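Local coordinates for hypothetical protein (Pseudomonas syringae pv. tomato, PDB 2PAG) that is of unknown function but belongs to the SMI1/KNR4 family within the SUKH clan and binds calcium, at residues 99-102 and 106-109. Residues are numbered along the deposited sequence; the frame is centred on the assembly and turned at random.
Sequences CVEE and VLLW. With CA (calcium ion), chain B.
Cys99 and Leu107 form a hydrogen-bonded pair one step in from the loop of the beta hairpin 96-100/106-109, whose connection carries a calcium site. Leu107 N gives its hydrogen to Cys99 O at 2.7 Å in a nearly straight bond (170° at the hydrogen), and Cys99 N returns one to Leu107 O at 2.8 Å. Cys99 O also receives a weaker CA-H...O contact from Val106 CA at 3.3 Å. Next comes the non-hydrogen-bonded pair Val100 and Val106, whose side chains share one face of the sheet; there Val100 CG2 and Val106 CG2 lie 4.3 Å apart, and Val124 of helix 124-132 packs on both valines. Strands 96-100 and 106-109 are the two inner strands of a four-stranded antiparallel sheet, flanked by strands 88-93 and 119-121. On the face opposite the valines, Cys99 SG lies 4.5 Å from Trp109 CB, and Val83 touches both side chains. Beyond the last pair the chain leaves the strand, and the side chain of Glu101 runs at a slant over that of Leu107. With CG anti to its own carbonyl carbon (chi1 -66°) and the chain extended beyond it, the methylene Glu101 CG rests 3.7 Å from Leu107 CD1. The same methyl sits 3.6 Å from Glu101 OE2, while the other carboxylate oxygen, Glu101 OE1, binds the calcium ion at 2.1 Å; metal bond and methyl together probably limit rotation of the carboxylate. Asp103 OD1 and Thr105 OG1 of the connecting loop bind the calcium too, so the metal bridges the start of the loop to its end.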
ATOM      1  N   CYS A  99       7.313   2.059  -2.085  1.00 12.92           N
ATOM      2  CA  CYS A  99       7.564   0.877  -1.260  1.00 13.63           C
ATOM      3  C   CYS A  99       7.914   1.256   0.160  1.00 13.26           C
ATOM      4  O   CYS A  99       8.414   2.353   0.413  1.00 11.70           O
ATOM      5  CB  CYS A  99       8.720   0.064  -1.838  1.00 15.57           C
ATOM      6  SG  CYS A  99       8.574  -0.323  -3.591  1.00 20.75           S
ATOM      7  N   VAL A 100       7.703   0.318   1.075  1.00 11.28           N
ATOM      8  CA  VAL A 100       7.956   0.563   2.483  1.00 11.31           C
ATOM      9  C   VAL A 100       9.124  -0.237   3.044  1.00 12.88           C
ATOM     10  O   VAL A 100       9.216  -1.459   2.857  1.00 11.72           O
ATOM     11  CB  VAL A 100       6.697   0.257   3.299  1.00  9.66           C
ATOM     12  CG1 VAL A 100       6.852   0.768   4.720  1.00 11.30           C
ATOM     13  CG2 VAL A 100       5.490   0.906   2.628  1.00 12.67           C
ATOM     14  N   GLU A 101      10.020   0.476   3.724  1.00 13.63           N
ATOM     15  CA  GLU A 101      11.187  -0.127   4.354  1.00 14.87           C
ATOM     16  C   GLU A 101      10.728  -0.855   5.608  1.00 15.57           C
ATOM     17  O   GLU A 101       9.600  -0.662   6.079  1.00 15.12           O
ATOM     18  CB  GLU A 101      12.199   0.944   4.767  1.00 15.24           C
ATOM     19  CG  GLU A 101      12.859   1.707   3.650  1.00 15.50           C
ATOM     20  CD  GLU A 101      14.093   2.437   4.149  1.00 18.48           C
ATOM     21  OE1 GLU A 101      14.023   3.039   5.244  1.00 13.48           O
ATOM     22  OE2 GLU A 101      15.129   2.408   3.451  1.00 20.12           O
ATOM     23  N   GLU A 102      11.609  -1.685   6.159  1.00 17.64           N
ATOM     24  CA  GLU A 102      11.280  -2.435   7.360  1.00 17.99           C
ATOM     25  C   GLU A 102      10.947  -1.514   8.530  1.00 17.17           C
ATOM     26  O   GLU A 102      10.111  -1.860   9.372  1.00 18.86           O
ATOM     27  CB  GLU A 102      12.437  -3.378   7.703  1.00 22.22           C
ATOM     28  CG  GLU A 102      12.810  -4.266   6.518  1.00 28.34           C
ATOM     29  CD  GLU A 102      13.918  -5.253   6.827  1.00 32.44           C
ATOM     30  OE1 GLU A 102      13.698  -6.152   7.670  1.00 34.47           O
ATOM     31  OE2 GLU A 102      15.007  -5.129   6.220  1.00 34.01           O
ATOM     32  N   VAL A 106       8.742   5.308   3.588  1.00 10.55           N
ATOM     33  CA  VAL A 106       8.188   5.047   2.259  1.00 11.32           C
ATOM     34  C   VAL A 106       9.146   5.644   1.241  1.00 12.85           C
ATOM     35  O   VAL A 106       9.558   6.800   1.364  1.00 13.10           O
ATOM     36  CB  VAL A 106       6.803   5.694   2.066  1.00 12.85           C
ATOM     37  CG1 VAL A 106       6.289   5.388   0.661  1.00 13.20           C
ATOM     38  CG2 VAL A 106       5.829   5.154   3.107  1.00 12.95           C
ATOM     39  N   LEU A 107       9.501   4.850   0.239  1.00 12.21           N
ATOM     40  CA  LEU A 107      10.425   5.296  -0.792  1.00 14.20           C
ATOM     41  C   LEU A 107       9.767   5.152  -2.145  1.00 13.72           C
ATOM     42  O   LEU A 107       8.742   4.490  -2.283  1.00 14.99           O
ATOM     43  CB  LEU A 107      11.687   4.432  -0.785  1.00 13.39           C
ATOM     44  CG  LEU A 107      12.414   4.187   0.535  1.00 13.95           C
ATOM     45  CD1 LEU A 107      13.571   3.219   0.317  1.00 14.76           C
ATOM     46  CD2 LEU A 107      12.926   5.505   1.086  1.00 15.90           C
ATOM     47  N   LEU A 108      10.368   5.770  -3.149  1.00 14.97           N
ATOM     48  CA  LEU A 108       9.851   5.648  -4.498  1.00 13.92           C
ATOM     49  C   LEU A 108      10.934   4.959  -5.308  1.00 15.68           C
ATOM     50  O   LEU A 108      12.061   5.450  -5.386  1.00 15.81           O
ATOM     51  CB  LEU A 108       9.543   7.022  -5.089  1.00 15.16           C
ATOM     52  CG  LEU A 108       9.079   6.993  -6.546  1.00 16.58           C
ATOM     53  CD1 LEU A 108       7.794   6.183  -6.691  1.00 17.18           C
ATOM     54  CD2 LEU A 108       8.883   8.427  -7.010  1.00 18.32           C
ATOM     55  N   TRP A 109      10.604   3.810  -5.888  1.00 15.58           N
ATOM     56  CA  TRP A 109      11.566   3.074  -6.692  1.00 19.03           C
ATOM     57  C   TRP A 109      11.258   3.332  -8.159  1.00 19.97           C
ATOM     58  O   TRP A 109      10.153   3.050  -8.626  1.00 21.99           O
ATOM     59  CB  TRP A 109      11.467   1.582  -6.396  1.00 17.89           C
ATOM     60  CG  TRP A 109      12.500   0.752  -7.097  1.00 21.26           C
ATOM     61  CD1 TRP A 109      13.758   0.459  -6.655  1.00 20.46           C
ATOM     62  CD2 TRP A 109      12.351   0.094  -8.358  1.00 22.66           C
ATOM     63  NE1 TRP A 109      14.402  -0.350  -7.564  1.00 23.65           N
ATOM     64  CE2 TRP A 109      13.560  -0.587  -8.620  1.00 23.24           C
ATOM     65  CE3 TRP A 109      11.310   0.014  -9.295  1.00 25.58           C
ATOM     66  CZ2 TRP A 109      13.759  -1.344  -9.782  1.00 26.09           C
ATOM     67  CZ3 TRP A 109      11.506  -0.742 -10.453  1.00 27.92           C
ATOM     68  CH2 TRP A 109      12.723  -1.410 -10.685  1.00 26.79           C
TER
HETATM   69 CA    CA B 201      14.139   4.122   7.047  1.00 13.96          CA